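Local structure of general secretion pathway protein D (Pseudomonas aeruginosa, 4E9J) at residues 68-79 with 141-152. The protein forms the outer-membrane channel of the type II secretion system that exports proteins such as elastase LasB, its N0, N1 and N2 domains lying in the periplasm. Sequence-based numbering, arbitrary orientation.
Sequences EVYQLFLSVMST and HLAAVPSANALI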
ATOM      1  N   GLU A  68     -10.993  17.193  -4.752  1.00 27.51           N
ATOM      2  CA  GLU A  68     -10.811  15.962  -5.521  1.00 26.49           C
ATOM      3  C   GLU A  68     -10.014  16.202  -6.813  1.00 31.87           C
ATOM      4  O   GLU A  68      -9.260  15.314  -7.218  1.00 31.38           O
ATOM      5  CB  GLU A  68     -12.126  15.218  -5.770  1.00 27.68           C
ATOM      6  CG  GLU A  68     -12.848  14.822  -4.490  1.00 34.11           C
ATOM      7  CD  GLU A  68     -14.348  14.607  -4.593  1.00 53.51           C
ATOM      8  OE1 GLU A  68     -14.951  15.010  -5.614  1.00 36.81           O
ATOM      9  OE2 GLU A  68     -14.926  14.034  -3.640  1.00 41.51           O
ATOM     10  N   VAL A  69     -10.115  17.395  -7.423  1.00 28.86           N
ATOM     11  CA  VAL A  69      -9.308  17.755  -8.605  1.00 29.65           C
ATOM     12  C   VAL A  69      -7.830  17.808  -8.177  1.00 32.07           C
ATOM     13  O   VAL A  69      -6.953  17.362  -8.919  1.00 30.89           O
ATOM     14  CB  VAL A  69      -9.775  19.095  -9.243  1.00 33.85           C
ATOM     15  CG1 VAL A  69      -8.746  19.636 -10.253  1.00 34.22           C
ATOM     16  CG2 VAL A  69     -11.149  18.934  -9.900  1.00 33.36           C
ATOM     17  N   TYR A  70      -7.562  18.341  -6.974  1.00 30.91           N
ATOM     18  CA  TYR A  70      -6.208  18.406  -6.446  1.00 32.42           C
ATOM     19  C   TYR A  70      -5.655  16.992  -6.181  1.00 34.04           C
ATOM     20  O   TYR A  70      -4.498  16.733  -6.502  1.00 33.98           O
ATOM     21  CB  TYR A  70      -6.147  19.274  -5.187  1.00 36.51           C
ATOM     22  CG  TYR A  70      -4.723  19.654  -4.846  1.00 39.46           C
ATOM     23  CD1 TYR A  70      -4.050  20.642  -5.564  1.00 41.65           C
ATOM     24  CD2 TYR A  70      -4.015  18.968  -3.869  1.00 40.97           C
ATOM     25  CE1 TYR A  70      -2.723  20.975  -5.277  1.00 42.13           C
ATOM     26  CE2 TYR A  70      -2.692  19.301  -3.566  1.00 42.60           C
ATOM     27  CZ  TYR A  70      -2.045  20.295  -4.288  1.00 51.15           C
ATOM     28  OH  TYR A  70      -0.733  20.634  -4.036  1.00 59.21           O
ATOM     29  N   GLN A  71      -6.490  16.061  -5.669  1.00 29.55           N
ATOM     30  CA  GLN A  71      -6.060  14.665  -5.477  1.00 29.69           C
ATOM     31  C   GLN A  71      -5.705  14.032  -6.843  1.00 33.14           C
ATOM     32  O   GLN A  71      -4.690  13.339  -6.963  1.00 31.78           O
ATOM     33  CB  GLN A  71      -7.157  13.811  -4.798  1.00 31.91           C
ATOM     34  CG  GLN A  71      -7.403  14.120  -3.328  1.00 49.38           C
ATOM     35  CD  GLN A  71      -8.566  13.285  -2.828  1.00 67.48           C
ATOM     36  OE1 GLN A  71      -8.512  12.046  -2.822  1.00 61.91           O
ATOM     37  NE2 GLN A  71      -9.666  13.926  -2.453  1.00 55.32           N
ATOM     38  N   LEU A  72      -6.531  14.282  -7.875  1.00 28.90           N
ATOM     39  CA  LEU A  72      -6.274  13.775  -9.220  1.00 27.43           C
ATOM     40  C   LEU A  72      -4.932  14.345  -9.759  1.00 26.87           C
ATOM     41  O   LEU A  72      -4.133  13.602 -10.322  1.00 25.50           O
ATOM     42  CB  LEU A  72      -7.441  14.103 -10.143  1.00 28.15           C
ATOM     43  CG  LEU A  72      -7.253  13.828 -11.634  1.00 32.31           C
ATOM     44  CD1 LEU A  72      -7.013  12.348 -11.878  1.00 33.40           C
ATOM     45  CD2 LEU A  72      -8.466  14.313 -12.424  1.00 32.95           C
ATOM     46  N   PHE A  73      -4.677  15.634  -9.536  1.00 22.76           N
ATOM     47  CA  PHE A  73      -3.403  16.284  -9.898  1.00 22.84           C
ATOM     48  C   PHE A  73      -2.215  15.555  -9.270  1.00 29.04           C
ATOM     49  O   PHE A  73      -1.257  15.248  -9.965  1.00 28.07           O
ATOM     50  CB  PHE A  73      -3.415  17.759  -9.461  1.00 24.19           C
ATOM     51  CG  PHE A  73      -2.069  18.439  -9.370  1.00 24.73           C
ATOM     52  CD1 PHE A  73      -1.339  18.727 -10.515  1.00 27.12           C
ATOM     53  CD2 PHE A  73      -1.580  18.878  -8.152  1.00 29.02           C
ATOM     54  CE1 PHE A  73      -0.135  19.440 -10.441  1.00 27.62           C
ATOM     55  CE2 PHE A  73      -0.362  19.566  -8.076  1.00 32.28           C
ATOM     56  CZ  PHE A  73       0.363  19.822  -9.221  1.00 29.29           C
ATOM     57  N   LEU A  74      -2.296  15.242  -7.959  1.00 30.93           N
ATOM     58  CA  LEU A  74      -1.200  14.534  -7.261  1.00 30.31           C
ATOM     59  C   LEU A  74      -0.972  13.138  -7.823  1.00 32.16           C
ATOM     60  O   LEU A  74       0.174  12.715  -7.946  1.00 32.74           O
ATOM     61  CB  LEU A  74      -1.477  14.466  -5.761  1.00 30.99           C
ATOM     62  CG  LEU A  74      -1.533  15.796  -5.007  1.00 35.35           C
ATOM     63  CD1 LEU A  74      -1.789  15.555  -3.524  1.00 37.83           C
ATOM     64  CD2 LEU A  74      -0.294  16.606  -5.222  1.00 37.23           C
ATOM     65  N   SER A  75      -2.057  12.437  -8.193  1.00 26.63           N
ATOM     66  CA  SER A  75      -1.998  11.114  -8.790  1.00 26.72           C
ATOM     67  C   SER A  75      -1.331  11.179 -10.149  1.00 31.72           C
ATOM     68  O   SER A  75      -0.543  10.298 -10.473  1.00 31.37           O
ATOM     69  CB  SER A  75      -3.390  10.500  -8.929  1.00 30.38           C
ATOM     70  OG  SER A  75      -3.745   9.798  -7.750  1.00 40.89           O
ATOM     71  N   VAL A  76      -1.638  12.214 -10.954  1.00 29.34           N
ATOM     72  CA  VAL A  76      -1.010  12.377 -12.271  1.00 28.62           C
ATOM     73  C   VAL A  76       0.483  12.678 -12.104  1.00 30.30           C
ATOM     74  O   VAL A  76       1.307  12.089 -12.792  1.00 30.54           O
ATOM     75  CB  VAL A  76      -1.762  13.430 -13.138  1.00 33.29           C
ATOM     76  CG1 VAL A  76      -0.960  13.827 -14.379  1.00 32.67           C
ATOM     77  CG2 VAL A  76      -3.129  12.885 -13.549  1.00 33.40           C
ATOM     78  N   MET A  77       0.841  13.544 -11.172  1.00 27.09           N
ATOM     79  CA  MET A  77       2.250  13.883 -10.938  1.00 27.81           C
ATOM     80  C   MET A  77       3.013  12.622 -10.511  1.00 37.39           C
ATOM     81  O   MET A  77       4.020  12.275 -11.125  1.00 37.95           O
ATOM     82  CB  MET A  77       2.368  14.944  -9.829  1.00 29.68           C
ATOM     83  CG  MET A  77       2.019  16.397 -10.226  1.00 31.76           C
ATOM     84  SD  MET A  77       2.680  17.056 -11.787  1.00 35.70           S
ATOM     85  CE  MET A  77       1.342  16.787 -12.815  1.00 32.82           C
ATOM     86  N   SER A  78       2.507  11.921  -9.484  1.00 34.90           N
ATOM     87  CA  SER A  78       3.082  10.667  -9.011  1.00 34.73           C
ATOM     88  C   SER A  78       3.163   9.612 -10.113  1.00 38.38           C
ATOM     89  O   SER A  78       4.197   8.953 -10.213  1.00 37.78           O
ATOM     90  CB  SER A  78       2.308  10.125  -7.812  1.00 39.79           C
ATOM     91  OG  SER A  78       2.783   8.848  -7.423  1.00 57.70           O
ATOM     92  N   THR A  79       2.141   9.514 -11.000  1.00 34.20           N
ATOM     93  CA  THR A  79       2.177   8.551 -12.115  1.00 34.27           C
ATOM     94  C   THR A  79       3.406   8.755 -13.005  1.00 39.32           C
ATOM     95  O   THR A  79       3.991   7.775 -13.436  1.00 39.14           O
ATOM     96  CB  THR A  79       0.886   8.606 -12.969  1.00 39.97           C
ATOM     97  OG1 THR A  79      -0.222   8.114 -12.194  1.00 39.54           O
ATOM     98  CG2 THR A  79       0.982   7.788 -14.299  1.00 33.75           C
ATOM     99  N   HIS A 141      -0.431   3.287 -11.393  1.00 37.70           N
ATOM    100  CA  HIS A 141      -0.797   3.988 -10.175  1.00 35.47           C
ATOM    101  C   HIS A 141      -2.184   3.583  -9.782  1.00 37.73           C
ATOM    102  O   HIS A 141      -3.036   3.386 -10.636  1.00 36.10           O
ATOM    103  CB  HIS A 141      -0.764   5.501 -10.420  1.00 36.27           C
ATOM    104  CG  HIS A 141      -1.056   6.350  -9.231  1.00 38.88           C
ATOM    105  ND1 HIS A 141      -0.088   6.670  -8.311  1.00 40.38           N
ATOM    106  CD2 HIS A 141      -2.214   6.932  -8.864  1.00 40.77           C
ATOM    107  CE1 HIS A 141      -0.684   7.427  -7.403  1.00 40.19           C
ATOM    108  NE2 HIS A 141      -1.957   7.633  -7.709  1.00 40.50           N
ATOM    109  N   LEU A 142      -2.426   3.480  -8.488  1.00 34.78           N
ATOM    110  CA  LEU A 142      -3.754   3.191  -7.985  1.00 35.97           C
ATOM    111  C   LEU A 142      -3.921   3.958  -6.690  1.00 41.19           C
ATOM    112  O   LEU A 142      -3.096   3.818  -5.805  1.00 39.85           O
ATOM    113  CB  LEU A 142      -3.977   1.682  -7.795  1.00 36.16           C
ATOM    114  CG  LEU A 142      -5.332   1.261  -7.222  1.00 40.57           C
ATOM    115  CD1 LEU A 142      -6.476   1.645  -8.155  1.00 42.34           C
ATOM    116  CD2 LEU A 142      -5.361  -0.259  -6.979  1.00 40.98           C
ATOM    117  N   ALA A 143      -4.952   4.815  -6.612  1.00 38.66           N
ATOM    118  CA  ALA A 143      -5.255   5.614  -5.421  1.00 37.63           C
ATOM    119  C   ALA A 143      -6.761   5.682  -5.207  1.00 40.05           C
ATOM    120  O   ALA A 143      -7.516   5.636  -6.173  1.00 37.82           O
ATOM    121  CB  ALA A 143      -4.698   7.024  -5.571  1.00 38.17           C
ATOM    122  N   ALA A 144      -7.189   5.808  -3.940  1.00 36.60           N
ATOM    123  CA  ALA A 144      -8.593   5.965  -3.575  1.00 36.43           C
ATOM    124  C   ALA A 144      -8.954   7.443  -3.445  1.00 38.32           C
ATOM    125  O   ALA A 144      -8.120   8.253  -3.023  1.00 37.98           O
ATOM    126  CB  ALA A 144      -8.873   5.270  -2.249  1.00 37.44           C
ATOM    127  N   VAL A 145     -10.199   7.787  -3.793  1.00 34.92           N
ATOM    128  CA  VAL A 145     -10.788   9.126  -3.610  1.00 34.36           C
ATOM    129  C   VAL A 145     -12.073   8.841  -2.808  1.00 38.43           C
ATOM    130  O   VAL A 145     -13.157   8.723  -3.387  1.00 35.47           O
ATOM    131  CB  VAL A 145     -11.073   9.870  -4.939  1.00 38.95           C
ATOM    132  CG1 VAL A 145     -11.597  11.283  -4.672  1.00 39.47           C
ATOM    133  CG2 VAL A 145      -9.827   9.931  -5.806  1.00 39.48           C
ATOM    134  N   PRO A 146     -11.943   8.592  -1.489  1.00 37.87           N
ATOM    135  CA  PRO A 146     -13.127   8.199  -0.694  1.00 38.61           C
ATOM    136  C   PRO A 146     -14.314   9.161  -0.679  1.00 40.71           C
ATOM    137  O   PRO A 146     -15.435   8.679  -0.618  1.00 40.21           O
ATOM    138  CB  PRO A 146     -12.574   7.961   0.715  1.00 40.87           C
ATOM    139  CG  PRO A 146     -11.128   8.061   0.631  1.00 45.31           C
ATOM    140  CD  PRO A 146     -10.712   8.611  -0.672  1.00 40.58           C
ATOM    141  N   SER A 147     -14.090  10.484  -0.819  1.00 37.64           N
ATOM    142  CA  SER A 147     -15.179  11.465  -0.830  1.00 37.20           C
ATOM    143  C   SER A 147     -16.081  11.364  -2.065  1.00 40.19           C
ATOM    144  O   SER A 147     -17.256  11.729  -1.984  1.00 39.32           O
ATOM    145  CB  SER A 147     -14.638  12.882  -0.655  1.00 42.28           C
ATOM    146  OG  SER A 147     -13.585  13.208  -1.553  1.00 48.52           O
ATOM    147  N   ALA A 148     -15.548  10.861  -3.199  1.00 35.58           N
ATOM    148  CA  ALA A 148     -16.316  10.655  -4.430  1.00 34.96           C
ATOM    149  C   ALA A 148     -16.612   9.160  -4.654  1.00 37.93           C
ATOM    150  O   ALA A 148     -17.250   8.815  -5.646  1.00 37.11           O
ATOM    151  CB  ALA A 148     -15.541  11.204  -5.612  1.00 36.05           C
ATOM    152  N   ASN A 149     -16.161   8.282  -3.725  1.00 34.36           N
ATOM    153  CA  ASN A 149     -16.221   6.820  -3.818  1.00 33.01           C
ATOM    154  C   ASN A 149     -15.690   6.360  -5.189  1.00 33.75           C
ATOM    155  O   ASN A 149     -16.318   5.579  -5.921  1.00 32.12           O
ATOM    156  CB  ASN A 149     -17.609   6.252  -3.499  1.00 33.46           C
ATOM    157  CG  ASN A 149     -17.516   4.827  -3.025  1.00 44.35           C
ATOM    158  OD1 ASN A 149     -16.821   4.546  -2.051  1.00 35.51           O
ATOM    159  ND2 ASN A 149     -18.196   3.891  -3.656  1.00 35.87           N
ATOM    160  N   ALA A 150     -14.508   6.894  -5.521  1.00 29.71           N
ATOM    161  CA  ALA A 150     -13.864   6.649  -6.783  1.00 29.58           C
ATOM    162  C   ALA A 150     -12.440   6.165  -6.592  1.00 31.73           C
ATOM    163  O   ALA A 150     -11.829   6.363  -5.536  1.00 31.52           O
ATOM    164  CB  ALA A 150     -13.882   7.931  -7.625  1.00 30.70           C
ATOM    165  N   LEU A 151     -11.922   5.522  -7.636  1.00 28.33           N
ATOM    166  CA  LEU A 151     -10.551   5.023  -7.722  1.00 29.17           C
ATOM    167  C   LEU A 151      -9.848   5.832  -8.810  1.00 30.97           C
ATOM    168  O   LEU A 151     -10.460   6.081  -9.829  1.00 30.27           O
ATOM    169  CB  LEU A 151     -10.555   3.554  -8.202  1.00 29.94           C
ATOM    170  CG  LEU A 151     -11.069   2.512  -7.239  1.00 36.84           C
ATOM    171  CD1 LEU A 151     -11.274   1.179  -7.944  1.00 36.68           C
ATOM    172  CD2 LEU A 151     -10.123   2.340  -6.067  1.00 40.61           C
ATOM    173  N   ILE A 152      -8.572   6.144  -8.640  1.00 28.05           N
ATOM    174  CA  ILE A 152      -7.758   6.761  -9.683  1.00 28.95           C
ATOM    175  C   ILE A 152      -6.804   5.668 -10.122  1.00 32.96           C
ATOM    176  O   ILE A 152      -6.057   5.185  -9.283  1.00 32.05           O
ATOM    177  CB  ILE A 152      -6.960   7.987  -9.241  1.00 32.08           C
ATOM    178  CG1 ILE A 152      -7.876   9.135  -8.869  1.00 31.59           C
ATOM    179  CG2 ILE A 152      -5.997   8.427 -10.400  1.00 34.47           C
ATOM    180  CD1 ILE A 152      -7.232  10.152  -7.985  1.00 34.26           C
TER
HETATM  181  O   HOH W   1     -11.361  11.875  -1.212  1.00 53.14           O
HETATM  182  O   HOH W   2      -6.599  10.451  -3.494  1.00 57.23           O
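His141, its CG turned away from the backbone N (chi1 -177°), directs its imidazole from the start of strand 141-145 onto helix 68-79, while Glu68, its CG beside the backbone N and the chain extended beyond (chi2 156°), stretches out to meet Ser147 at the other end. Two direct polar bonds, one near each end of the contact, join helix to hairpin. At the first, Ser75 OG and His141 NE2 lie 2.8 Å apart in a hydrogen bond, and Ser75 O sits over the centre of one face of the ring. That carbonyl is already gripped twice, by Thr79 N and Thr79 OG1, one from each face of the carbonyl plane; Thr79 OG1 also bonds Ser154 and presses on His141 CB at 3.2 Å. At the second, Ser147 OG donates to the anti lone pair of Glu68 OE2 over 2.6 Å, while Glu68 OE1 is taken by the backbone N of Ser65.

Between them lies apolar packing, with two waters beside it at the Gln71 amide. Ile152 pushes CD1 to 3.5 Å from Ser75 OG and up to Leu72 CA, and Val145 CG1 lies 3.8 Å from Glu68 CG. The Gln71 amide is bridged through both its ends: one water accepts from NE2 and donates to Ser147 OG, another donates to OE1 and, at 2.7 Å, to Ala144 O. The helix, nearly antiparallel to strand 141-145 (160°), falls in the region assigned to N0, and the hairpin 141-152, its turn carrying a G1 beta bulge at Asn149 and Ala150 opposite Val145, in that assigned to N1, consistent with an N0-N1 interface in the secretin's periplasmic part.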